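Local coordinates for putative oxidoreductase yhhX (Escherichia coli K-12, PDB 3F4L), which probably acts as an NADP-dependent oxidoreductase of the Gfo/Idh/MocA family, perhaps a scyllo-inositol dehydrogenase, at residues A[136-141]-A[185-190]; A[99-104]-A[328-333]; A[19-24]-A[255-260]. All coordinates share one frame; numbering follows the deposited sequence.

Overall arrangement
From the N terminus, strand 3-8 leads into helix 12-22 of the nucleotide-binding Rossmann part. The end of this helix, residues 19-24, meets residues 255-260 far along the chain and closes the long loop of interaction 3. Residues 99-104, at the start of helix 102-115, pair with residues 328-333 in interaction 2. These two loops cross, and each joins the Rossmann part to the C-terminal alpha/beta part, on opposite sides of the chain's centre. Interaction 1, between residues 136-141 and 185-190, is nested inside both and stays within the C-terminal part. It touches interaction 2 where Pro190 CG packs on Ile328 CD1 at 3.9 Å. Interactions 2 and 3 have centres about 31 Å apart.

Interaction 1. Residues A[136-141]-A[185-190]; sequences KAIESG and SLFGRP
Two helices of the C-terminal alpha/beta part, 129-140 and 171-187, meet near their C-terminal ends where Ile138 reaches Leu186 and Phe187. The contact is small and apolar. One methyl does the work: Ile138 CD1 lies 3.9 Å from Leu186 CD1. The same CD1 is 4.1 Å from CZ of Phe187, the far corner of the ring, and approaches the ring obliquely. Ile138 gets there because CG1 stands anti to its carbonyl carbon (chi1 -71°) and CD1 extends the chain outward (chi2 172°).

The ring and the leucine also pack on each other. CB of Leu186 sits 3.8 Å above the plane of the Phe187 ring, over its centre. This gives the methyl of Ile138 a joint surface made by two successive residues. Leu186 also touches Phe131 and Lys135, so it rests on more than one turn of helix 129-140.

Both helices stop just past the contact. Ser140 OG and Ser140 N both donate to Ala137 O, the hydroxyl at 2.7 Å, which ties down the last turn. Gly141 and Gly188 then leave helical geometry with positive phi, where a side chain would press on the preceding carbonyl oxygen. The result is a plain surface packing of two helix ends, each terminated by a glycine with positive phi.

Interaction 2. Residues A[99-104]-A[328-333]; sequences TPTLAQ and ILERGF
Glu330, on helix 319-331, points its carboxylate at Thr101 and Leu102, the N-cap and first residue of helix 102-115. The contact thus joins the Rossmann part to the C-terminal alpha/beta part at a helix N terminus.

The polar link between them is weak. Leu102 N donates to Glu330 OE2 at 3.4 Å, with an N-H...O angle of 149°. OE2 also lies 3.5 Å from Thr101 CA, so it sits against the backbone where the helix begins. A negative carboxylate here probably gains from the positive end of the helix dipole. Glu330 reaches the helix start by turning CG away from its own carbonyl carbon (chi1 -61°) and running extended beyond CG.

The rest is van der Waals contact. The second oxygen, Glu330 OE1, lies 3.4 Å from Leu102 CB. Leu102 CD2 comes within 4.0 Å of the same OE1. Beyond this pair, Leu102 packs on Leu323, Leu326 and Glu327 of helix 319-331, while Glu330 touches Tyr173 of helix 171-187. Replacing Glu330 with an alanine would probably leave Leu102 N without this acceptor, remove the negative charge from the helix start and open a gap beside Leu102 CB.

Bonds inside residues 99-104 shape the target. Thr101 caps the helix, its OG1 accepting from Gln104 N at 3.2 Å along a nearly straight line of 169°. Just before the cap, Thr99 OG1 donates to Thr101 O at 2.7 Å, with the donor tilted out of the carbonyl plane.

Interaction 3. Residues A[19-24]-A[255-260]; sequences LPYVLN and TSLKAN
The shortest sound polar bond here, Leu23 N to Leu19 O at 2.8 Å, closes the helical turn that holds Pro20 and Tyr21 against Leu257. Pro20 has no N-H to give to the turn before it, and helix 12-22 is kinked at this point.

Leu257 faces them from helix 253-258. Its CG lies beside the backbone N (chi1 -68°), which carries the forked end toward helix 12-22. Each methyl has its own partner. CD1 meets the phenol end of Tyr21, 3.8 Å from OH and 4.1 Å from CE2. It comes to the ring obliquely. CD2 goes to the proline and lies 4.2 Å from Pro20 CB. Leu257 and Tyr21 are buried, and they meet by van der Waals packing, with the methyl beside the hydroxyl as well as the ring carbon. The phenol oxygen also makes a weak hydrogen bond to Gln253, at the start of the helix that carries Leu257.

That helix is short and ends in a Schellman motif, with Asn260 (positive phi) as its C-prime residue. The backbone N of Asn260 donates to Leu257 O at 3.0 Å, so the residue that makes the contact also takes part in the helix stop.

Arg16 and Tyr17 of helix 12-22 also touch Leu257. Pro20 packs on Pro263, beyond the end of helix 253-258. On another side of helix 12-22, Leu19 and Val22 rest on strand 29-35 through Ile34 and Val31. Helix 12-22 is therefore held between its Rossmann sheet and helix 253-258 of the C-terminal alpha/beta part.

Interaction 1. Residues A[136-141]-A[185-190]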
ATOM      1  N   LYS A 136      19.159   5.372  -7.398  1.00 16.24           N
ATOM      2  CA  LYS A 136      20.150   4.736  -8.251  1.00 19.72           C
ATOM      3  C   LYS A 136      19.504   3.555  -8.971  1.00 19.96           C
ATOM      4  O   LYS A 136      19.676   3.389 -10.182  1.00 18.77           O
ATOM      5  CB  LYS A 136      21.351   4.270  -7.418  1.00 21.76           C
ATOM      6  CG  LYS A 136      22.457   3.597  -8.234  1.00 23.02           C
ATOM      7  CD  LYS A 136      23.604   3.163  -7.334  1.00 25.73           C
ATOM      8  CE  LYS A 136      24.576   2.229  -8.057  1.00 29.07           C
ATOM      9  NZ  LYS A 136      23.945   0.899  -8.367  1.00 31.42           N
ATOM     10  N   ALA A 137      18.756   2.743  -8.226  1.00 18.99           N
ATOM     11  CA  ALA A 137      18.077   1.594  -8.815  1.00 19.85           C
ATOM     12  C   ALA A 137      17.132   2.067  -9.920  1.00 18.54           C
ATOM     13  O   ALA A 137      17.149   1.536 -11.032  1.00 18.38           O
ATOM     14  CB  ALA A 137      17.293   0.826  -7.747  1.00 19.80           C
ATOM     15  N   ILE A 138      16.306   3.065  -9.621  1.00 18.33           N
ATOM     16  CA  ILE A 138      15.383   3.581 -10.625  1.00 19.15           C
ATOM     17  C   ILE A 138      16.137   4.078 -11.864  1.00 19.96           C
ATOM     18  O   ILE A 138      15.784   3.730 -12.998  1.00 17.98           O
ATOM     19  CB  ILE A 138      14.510   4.725 -10.048  1.00 19.88           C
ATOM     20  CG1 ILE A 138      13.514   4.147  -9.044  1.00 16.78           C
ATOM     21  CG2 ILE A 138      13.763   5.445 -11.166  1.00 20.24           C
ATOM     22  CD1 ILE A 138      12.741   5.199  -8.264  1.00 22.17           C
ATOM     23  N   GLU A 139      17.192   4.857 -11.646  1.00 21.25           N
ATOM     24  CA  GLU A 139      17.966   5.408 -12.749  1.00 22.32           C
ATOM     25  C   GLU A 139      18.869   4.400 -13.460  1.00 21.45           C
ATOM     26  O   GLU A 139      19.449   4.732 -14.489  1.00 23.52           O
ATOM     27  CB  GLU A 139      18.803   6.605 -12.267  1.00 23.00           C
ATOM     28  CG  GLU A 139      17.986   7.715 -11.601  1.00 27.69           C
ATOM     29  CD  GLU A 139      18.816   8.947 -11.254  1.00 27.67           C
ATOM     30  OE1 GLU A 139      20.039   8.811 -11.035  1.00 30.34           O
ATOM     31  OE2 GLU A 139      18.244  10.054 -11.183  1.00 31.68           O
ATOM     32  N   SER A 140      18.984   3.178 -12.943  1.00 21.17           N
ATOM     33  CA  SER A 140      19.847   2.179 -13.587  1.00 20.62           C
ATOM     34  C   SER A 140      19.255   1.618 -14.878  1.00 21.06           C
ATOM     35  O   SER A 140      19.992   1.175 -15.762  1.00 18.72           O
ATOM     36  CB  SER A 140      20.137   1.010 -12.640  1.00 18.93           C
ATOM     37  OG  SER A 140      18.999   0.178 -12.507  1.00 18.58           O
ATOM     38  N   GLY A 141      17.930   1.644 -14.988  1.00 20.96           N
ATOM     39  CA  GLY A 141      17.273   1.110 -16.169  1.00 21.26           C
ATOM     40  C   GLY A 141      17.014  -0.387 -16.068  1.00 19.61           C
ATOM     41  O   GLY A 141      16.305  -0.966 -16.899  1.00 19.02           O
ATOM     42  N   SER A 185      10.895  14.981  -6.400  1.00 15.56           N
ATOM     43  CA  SER A 185      12.206  15.199  -7.003  1.00 16.88           C
ATOM     44  C   SER A 185      12.499  14.150  -8.084  1.00 16.87           C
ATOM     45  O   SER A 185      13.301  14.392  -8.976  1.00 17.02           O
ATOM     46  CB  SER A 185      13.310  15.145  -5.941  1.00 14.85           C
ATOM     47  OG  SER A 185      13.604  13.797  -5.589  1.00 16.31           O
ATOM     48  N   LEU A 186      11.855  12.989  -8.006  1.00 16.29           N
ATOM     49  CA  LEU A 186      12.076  11.921  -8.992  1.00 17.88           C
ATOM     50  C   LEU A 186      11.143  11.987 -10.188  1.00 18.07           C
ATOM     51  O   LEU A 186      11.559  11.769 -11.328  1.00 19.08           O
ATOM     52  CB  LEU A 186      11.860  10.533  -8.368  1.00 16.35           C
ATOM     53  CG  LEU A 186      12.689  10.067  -7.176  1.00 19.33           C
ATOM     54  CD1 LEU A 186      12.197   8.695  -6.702  1.00 16.26           C
ATOM     55  CD2 LEU A 186      14.145  10.008  -7.580  1.00 18.56           C
ATOM     56  N   PHE A 187       9.875  12.274  -9.914  1.00 15.72           N
ATOM     57  CA  PHE A 187       8.856  12.270 -10.949  1.00 17.60           C
ATOM     58  C   PHE A 187       8.171  13.586 -11.276  1.00 17.63           C
ATOM     59  O   PHE A 187       7.493  13.682 -12.283  1.00 12.98           O
ATOM     60  CB  PHE A 187       7.811  11.213 -10.589  1.00 16.12           C
ATOM     61  CG  PHE A 187       8.404   9.854 -10.288  1.00 15.51           C
ATOM     62  CD1 PHE A 187       9.136   9.171 -11.250  1.00 15.72           C
ATOM     63  CD2 PHE A 187       8.233   9.266  -9.042  1.00 17.19           C
ATOM     64  CE1 PHE A 187       9.687   7.924 -10.979  1.00 14.63           C
ATOM     65  CE2 PHE A 187       8.780   8.017  -8.758  1.00 17.47           C
ATOM     66  CZ  PHE A 187       9.509   7.344  -9.726  1.00 16.78           C
ATOM     67  N   GLY A 188       8.334  14.594 -10.429  1.00 18.65           N
ATOM     68  CA  GLY A 188       7.715  15.874 -10.721  1.00 20.02           C
ATOM     69  C   GLY A 188       6.320  16.084 -10.162  1.00 19.08           C
ATOM     70  O   GLY A 188       6.006  15.652  -9.053  1.00 19.06           O
ATOM     71  N   ARG A 189       5.493  16.762 -10.953  1.00 18.42           N
ATOM     72  CA  ARG A 189       4.115  17.104 -10.602  1.00 18.24           C
ATOM     73  C   ARG A 189       3.135  16.005 -11.030  1.00 17.23           C
ATOM     74  O   ARG A 189       3.000  15.705 -12.218  1.00 17.49           O
ATOM     75  CB  ARG A 189       3.747  18.413 -11.306  1.00 22.36           C
ATOM     76  CG  ARG A 189       3.116  19.504 -10.456  1.00 29.49           C
ATOM     77  CD  ARG A 189       3.013  20.811 -11.276  1.00 35.38           C
ATOM     78  NE  ARG A 189       3.025  22.022 -10.446  1.00 41.12           N
ATOM     79  CZ  ARG A 189       3.013  23.270 -10.923  1.00 42.14           C
ATOM     80  NH1 ARG A 189       2.986  23.492 -12.233  1.00 42.13           N
ATOM     81  NH2 ARG A 189       3.037  24.305 -10.090  1.00 41.66           N
ATOM     82  N   PRO A 190       2.423  15.400 -10.071  1.00 16.92           N
ATOM     83  CA  PRO A 190       1.467  14.336 -10.406  1.00 16.41           C
ATOM     84  C   PRO A 190       0.182  14.861 -11.040  1.00 16.50           C
ATOM     85  O   PRO A 190      -0.151  16.046 -10.906  1.00 14.93           O
ATOM     86  CB  PRO A 190       1.195  13.688  -9.053  1.00 15.17           C
ATOM     87  CG  PRO A 190       1.222  14.859  -8.133  1.00 17.32           C
ATOM     88  CD  PRO A 190       2.450  15.641  -8.616  1.00 16.31           C
TER

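Interaction 2. Residues A[99-104]-A[328-333]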
ATOM      1  N   THR A  99       6.645  27.864   4.044  1.00 22.38           N
ATOM      2  CA  THR A  99       5.724  28.955   4.356  1.00 23.59           C
ATOM      3  C   THR A  99       4.431  28.318   4.813  1.00 24.66           C
ATOM      4  O   THR A  99       4.206  27.127   4.585  1.00 24.68           O
ATOM      5  CB  THR A  99       5.406  29.844   3.126  1.00 22.12           C
ATOM      6  OG1 THR A  99       5.006  29.019   2.022  1.00 19.32           O
ATOM      7  CG2 THR A  99       6.616  30.679   2.739  1.00 19.60           C
ATOM      8  N   PRO A 100       3.568  29.094   5.483  1.00 26.29           N
ATOM      9  CA  PRO A 100       2.305  28.514   5.938  1.00 26.85           C
ATOM     10  C   PRO A 100       1.382  28.208   4.767  1.00 26.25           C
ATOM     11  O   PRO A 100       0.560  27.290   4.841  1.00 24.76           O
ATOM     12  CB  PRO A 100       1.722  29.605   6.843  1.00 26.68           C
ATOM     13  CG  PRO A 100       2.949  30.337   7.339  1.00 27.25           C
ATOM     14  CD  PRO A 100       3.775  30.428   6.077  1.00 26.43           C
ATOM     15  N   THR A 101       1.528  28.971   3.686  1.00 26.41           N
ATOM     16  CA  THR A 101       0.668  28.802   2.519  1.00 26.46           C
ATOM     17  C   THR A 101       1.348  28.868   1.158  1.00 27.19           C
ATOM     18  O   THR A 101       2.482  29.336   1.020  1.00 27.75           O
ATOM     19  CB  THR A 101      -0.448  29.858   2.514  1.00 27.69           C
ATOM     20  OG1 THR A 101       0.096  31.126   2.123  1.00 28.56           O
ATOM     21  CG2 THR A 101      -1.050  29.988   3.896  1.00 27.86           C
ATOM     22  N   LEU A 102       0.613  28.420   0.144  1.00 26.62           N
ATOM     23  CA  LEU A 102       1.085  28.400  -1.234  1.00 24.91           C
ATOM     24  C   LEU A 102       1.332  29.821  -1.751  1.00 24.71           C
ATOM     25  O   LEU A 102       2.351  30.096  -2.392  1.00 21.56           O
ATOM     26  CB  LEU A 102       0.048  27.677  -2.098  1.00 27.59           C
ATOM     27  CG  LEU A 102       0.345  27.317  -3.554  1.00 29.02           C
ATOM     28  CD1 LEU A 102       1.611  26.479  -3.643  1.00 29.70           C
ATOM     29  CD2 LEU A 102      -0.850  26.551  -4.130  1.00 28.92           C
ATOM     30  N   ALA A 103       0.399  30.725  -1.466  1.00 24.34           N
ATOM     31  CA  ALA A 103       0.535  32.113  -1.900  1.00 25.23           C
ATOM     32  C   ALA A 103       1.806  32.757  -1.321  1.00 25.47           C
ATOM     33  O   ALA A 103       2.563  33.403  -2.046  1.00 24.19           O
ATOM     34  CB  ALA A 103      -0.706  32.913  -1.486  1.00 25.95           C
ATOM     35  N   GLN A 104       2.043  32.586  -0.022  1.00 26.07           N
ATOM     36  CA  GLN A 104       3.240  33.159   0.591  1.00 26.64           C
ATOM     37  C   GLN A 104       4.501  32.596  -0.054  1.00 25.62           C
ATOM     38  O   GLN A 104       5.482  33.316  -0.243  1.00 24.34           O
ATOM     39  CB  GLN A 104       3.272  32.883   2.094  1.00 27.25           C
ATOM     40  CG  GLN A 104       2.353  33.770   2.896  1.00 29.55           C
ATOM     41  CD  GLN A 104       2.329  33.403   4.360  1.00 31.30           C
ATOM     42  OE1 GLN A 104       1.763  32.380   4.749  1.00 34.55           O
ATOM     43  NE2 GLN A 104       2.953  34.232   5.185  1.00 35.11           N
ATOM     44  N   ILE A 328      -0.156  20.051  -2.611  1.00 20.01           N
ATOM     45  CA  ILE A 328      -0.619  18.707  -2.281  1.00 18.12           C
ATOM     46  C   ILE A 328      -0.974  18.612  -0.794  1.00 19.42           C
ATOM     47  O   ILE A 328      -2.014  18.070  -0.431  1.00 17.66           O
ATOM     48  CB  ILE A 328       0.450  17.638  -2.649  1.00 15.92           C
ATOM     49  CG1 ILE A 328       0.579  17.553  -4.184  1.00 16.69           C
ATOM     50  CG2 ILE A 328       0.041  16.274  -2.088  1.00 13.49           C
ATOM     51  CD1 ILE A 328       1.705  16.637  -4.702  1.00 11.52           C
ATOM     52  N   LEU A 329      -0.119  19.151   0.069  1.00 20.21           N
ATOM     53  CA  LEU A 329      -0.391  19.119   1.499  1.00 21.52           C
ATOM     54  C   LEU A 329      -1.697  19.853   1.832  1.00 22.67           C
ATOM     55  O   LEU A 329      -2.550  19.327   2.557  1.00 22.92           O
ATOM     56  CB  LEU A 329       0.780  19.744   2.272  1.00 21.60           C
ATOM     57  CG  LEU A 329       2.059  18.900   2.316  1.00 20.26           C
ATOM     58  CD1 LEU A 329       3.189  19.675   2.976  1.00 18.55           C
ATOM     59  CD2 LEU A 329       1.771  17.606   3.086  1.00 22.82           C
ATOM     60  N   GLU A 330      -1.861  21.054   1.286  1.00 22.78           N
ATOM     61  CA  GLU A 330      -3.062  21.851   1.540  1.00 25.11           C
ATOM     62  C   GLU A 330      -4.334  21.163   1.085  1.00 24.64           C
ATOM     63  O   GLU A 330      -5.306  21.083   1.831  1.00 23.86           O
ATOM     64  CB  GLU A 330      -2.980  23.214   0.837  1.00 28.57           C
ATOM     65  CG  GLU A 330      -1.825  24.103   1.266  1.00 34.36           C
ATOM     66  CD  GLU A 330      -1.969  25.531   0.752  1.00 38.70           C
ATOM     67  OE1 GLU A 330      -2.245  25.709  -0.458  1.00 38.81           O
ATOM     68  OE2 GLU A 330      -1.803  26.475   1.560  1.00 40.41           O
ATOM     69  N   ARG A 331      -4.330  20.671  -0.149  1.00 24.80           N
ATOM     70  CA  ARG A 331      -5.506  20.021  -0.702  1.00 24.81           C
ATOM     71  C   ARG A 331      -5.861  18.698  -0.026  1.00 24.70           C
ATOM     72  O   ARG A 331      -6.908  18.118  -0.303  1.00 22.85           O
ATOM     73  CB  ARG A 331      -5.337  19.834  -2.213  1.00 25.80           C
ATOM     74  CG  ARG A 331      -5.194  21.169  -2.960  1.00 27.52           C
ATOM     75  CD  ARG A 331      -5.458  21.009  -4.453  1.00 27.41           C
ATOM     76  NE  ARG A 331      -6.820  20.549  -4.690  1.00 27.04           N
ATOM     77  CZ  ARG A 331      -7.309  20.224  -5.882  1.00 29.88           C
ATOM     78  NH1 ARG A 331      -6.541  20.306  -6.961  1.00 30.32           N
ATOM     79  NH2 ARG A 331      -8.570  19.820  -5.994  1.00 29.18           N
ATOM     80  N   GLY A 332      -5.001  18.232   0.871  1.00 24.93           N
ATOM     81  CA  GLY A 332      -5.293  16.996   1.569  1.00 24.93           C
ATOM     82  C   GLY A 332      -6.397  17.253   2.582  1.00 24.80           C
ATOM     83  O   GLY A 332      -7.093  16.334   3.009  1.00 22.11           O
ATOM     84  N   PHE A 333      -6.558  18.517   2.961  1.00 25.19           N
ATOM     85  CA  PHE A 333      -7.576  18.905   3.930  1.00 26.80           C
ATOM     86  C   PHE A 333      -8.693  19.711   3.258  1.00 28.97           C
ATOM     87  O   PHE A 333      -9.487  20.381   3.917  1.00 27.59           O
ATOM     88  CB  PHE A 333      -6.915  19.700   5.066  1.00 24.84           C
ATOM     89  CG  PHE A 333      -5.897  18.903   5.831  1.00 23.23           C
ATOM     90  CD1 PHE A 333      -6.295  17.960   6.773  1.00 21.42           C
ATOM     91  CD2 PHE A 333      -4.542  19.033   5.551  1.00 21.97           C
ATOM     92  CE1 PHE A 333      -5.359  17.158   7.417  1.00 20.50           C
ATOM     93  CE2 PHE A 333      -3.601  18.232   6.192  1.00 20.34           C
ATOM     94  CZ  PHE A 333      -4.012  17.292   7.127  1.00 22.20           C
TER

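Interaction 3. Residues A[19-24]-A[255-260]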
ATOM      1  N   LEU A  19      24.529  22.581  11.988  1.00 16.41           N
ATOM      2  CA  LEU A  19      25.888  22.813  12.454  1.00 16.08           C
ATOM      3  C   LEU A  19      26.869  21.650  12.332  1.00 17.77           C
ATOM      4  O   LEU A  19      28.014  21.849  11.918  1.00 15.49           O
ATOM      5  CB  LEU A  19      25.847  23.357  13.893  1.00 17.43           C
ATOM      6  CG  LEU A  19      25.948  24.890  14.055  1.00 21.88           C
ATOM      7  CD1 LEU A  19      25.429  25.608  12.815  1.00 21.12           C
ATOM      8  CD2 LEU A  19      25.196  25.342  15.290  1.00 18.67           C
ATOM      9  N   PRO A  20      26.439  20.421  12.670  1.00 16.77           N
ATOM     10  CA  PRO A  20      27.383  19.302  12.551  1.00 16.10           C
ATOM     11  C   PRO A  20      27.975  19.197  11.146  1.00 16.03           C
ATOM     12  O   PRO A  20      29.139  18.835  10.968  1.00 16.10           O
ATOM     13  CB  PRO A  20      26.525  18.082  12.905  1.00 15.33           C
ATOM     14  CG  PRO A  20      25.516  18.646  13.874  1.00 15.16           C
ATOM     15  CD  PRO A  20      25.142  19.968  13.206  1.00 15.58           C
ATOM     16  N   TYR A  21      27.161  19.529  10.152  1.00 14.26           N
ATOM     17  CA  TYR A  21      27.563  19.456   8.752  1.00 14.42           C
ATOM     18  C   TYR A  21      28.295  20.705   8.263  1.00 16.45           C
ATOM     19  O   TYR A  21      29.270  20.615   7.509  1.00 15.81           O
ATOM     20  CB  TYR A  21      26.319  19.210   7.891  1.00 15.43           C
ATOM     21  CG  TYR A  21      25.670  17.877   8.164  1.00 13.68           C
ATOM     22  CD1 TYR A  21      26.183  16.699   7.605  1.00 16.02           C
ATOM     23  CD2 TYR A  21      24.579  17.777   9.021  1.00 13.41           C
ATOM     24  CE1 TYR A  21      25.630  15.470   7.892  1.00 10.30           C
ATOM     25  CE2 TYR A  21      24.013  16.542   9.323  1.00 12.37           C
ATOM     26  CZ  TYR A  21      24.543  15.395   8.756  1.00 14.56           C
ATOM     27  OH  TYR A  21      23.982  14.185   9.055  1.00 14.82           O
ATOM     28  N   VAL A  22      27.816  21.868   8.688  1.00 15.11           N
ATOM     29  CA  VAL A  22      28.418  23.126   8.292  1.00 15.31           C
ATOM     30  C   VAL A  22      29.790  23.314   8.923  1.00 17.01           C
ATOM     31  O   VAL A  22      30.717  23.807   8.271  1.00 16.81           O
ATOM     32  CB  VAL A  22      27.498  24.305   8.670  1.00 13.93           C
ATOM     33  CG1 VAL A  22      28.206  25.645   8.395  1.00 12.55           C
ATOM     34  CG2 VAL A  22      26.213  24.212   7.855  1.00 13.17           C
ATOM     35  N   LEU A  23      29.931  22.913  10.187  1.00 18.38           N
ATOM     36  CA  LEU A  23      31.211  23.054  10.874  1.00 18.30           C
ATOM     37  C   LEU A  23      32.244  22.051  10.349  1.00 20.18           C
ATOM     38  O   LEU A  23      33.416  22.113  10.710  1.00 18.63           O
ATOM     39  CB  LEU A  23      31.025  22.891  12.390  1.00 15.77           C
ATOM     40  CG  LEU A  23      30.022  23.868  13.015  1.00 18.67           C
ATOM     41  CD1 LEU A  23      29.814  23.534  14.503  1.00 19.84           C
ATOM     42  CD2 LEU A  23      30.529  25.301  12.847  1.00 18.09           C
ATOM     43  N   ASN A  24      31.807  21.125   9.499  1.00 21.39           N
ATOM     44  CA  ASN A  24      32.728  20.147   8.917  1.00 23.99           C
ATOM     45  C   ASN A  24      33.186  20.656   7.539  1.00 24.76           C
ATOM     46  O   ASN A  24      33.954  19.984   6.836  1.00 24.77           O
ATOM     47  CB  ASN A  24      32.032  18.795   8.749  1.00 26.89           C
ATOM     48  CG  ASN A  24      32.908  17.624   9.182  1.00 32.51           C
ATOM     49  OD1 ASN A  24      34.089  17.538   8.827  1.00 31.99           O
ATOM     50  ND2 ASN A  24      32.322  16.707   9.944  1.00 33.76           N
ATOM     51  N   THR A 255      20.414   8.541  13.492  1.00 19.48           N
ATOM     52  CA  THR A 255      20.737   7.625  14.580  1.00 22.75           C
ATOM     53  C   THR A 255      22.116   7.981  15.143  1.00 22.40           C
ATOM     54  O   THR A 255      22.298   8.043  16.355  1.00 24.32           O
ATOM     55  CB  THR A 255      20.721   6.148  14.096  1.00 22.09           C
ATOM     56  OG1 THR A 255      19.391   5.800  13.683  1.00 20.50           O
ATOM     57  CG2 THR A 255      21.159   5.203  15.208  1.00 20.65           C
ATOM     58  N   SER A 256      23.081   8.238  14.269  1.00 22.52           N
ATOM     59  CA  SER A 256      24.414   8.593  14.745  1.00 22.29           C
ATOM     60  C   SER A 256      24.402   9.928  15.492  1.00 24.49           C
ATOM     61  O   SER A 256      24.992  10.047  16.576  1.00 23.19           O
ATOM     62  CB  SER A 256      25.396   8.678  13.583  1.00 22.12           C
ATOM     63  OG  SER A 256      25.527   7.424  12.949  1.00 20.23           O
ATOM     64  N   LEU A 257      23.747  10.929  14.903  1.00 22.08           N
ATOM     65  CA  LEU A 257      23.671  12.249  15.510  1.00 25.68           C
ATOM     66  C   LEU A 257      23.110  12.167  16.927  1.00 27.31           C
ATOM     67  O   LEU A 257      23.654  12.779  17.846  1.00 27.63           O
ATOM     68  CB  LEU A 257      22.814  13.193  14.649  1.00 24.11           C
ATOM     69  CG  LEU A 257      23.409  13.588  13.294  1.00 22.95           C
ATOM     70  CD1 LEU A 257      22.428  14.459  12.509  1.00 23.19           C
ATOM     71  CD2 LEU A 257      24.724  14.331  13.512  1.00 22.54           C
ATOM     72  N   LYS A 258      22.038  11.398  17.107  1.00 29.57           N
ATOM     73  CA  LYS A 258      21.430  11.237  18.427  1.00 30.60           C
ATOM     74  C   LYS A 258      22.361  10.518  19.397  1.00 29.62           C
ATOM     75  O   LYS A 258      22.295  10.741  20.604  1.00 28.57           O
ATOM     76  CB  LYS A 258      20.115  10.458  18.328  1.00 31.80           C
ATOM     77  CG  LYS A 258      18.919  11.308  17.971  1.00 34.42           C
ATOM     78  CD  LYS A 258      17.633  10.505  18.050  1.00 35.87           C
ATOM     79  CE  LYS A 258      16.433  11.433  18.109  1.00 38.70           C
ATOM     80  NZ  LYS A 258      16.472  12.300  19.332  1.00 39.81           N
ATOM     81  N   ALA A 259      23.216   9.654  18.861  1.00 29.59           N
ATOM     82  CA  ALA A 259      24.163   8.891  19.668  1.00 30.27           C
ATOM     83  C   ALA A 259      25.431   9.695  19.932  1.00 30.91           C
ATOM     84  O   ALA A 259      26.406   9.180  20.479  1.00 31.11           O
ATOM     85  CB  ALA A 259      24.510   7.585  18.968  1.00 29.33           C
ATOM     86  N   ASN A 260      25.408  10.957  19.525  1.00 31.81           N
ATOM     87  CA  ASN A 260      26.529  11.869  19.719  1.00 31.67           C
ATOM     88  C   ASN A 260      27.754  11.553  18.867  1.00 29.86           C
ATOM     89  O   ASN A 260      28.891  11.738  19.300  1.00 30.61           O
ATOM     90  CB  ASN A 260      26.908  11.922  21.209  1.00 34.06           C
ATOM     91  CG  ASN A 260      27.808  13.100  21.542  1.00 36.10           C
ATOM     92  OD1 ASN A 260      27.613  14.206  21.035  1.00 36.80           O
ATOM     93  ND2 ASN A 260      28.791  12.871  22.411  1.00 38.10           N
TER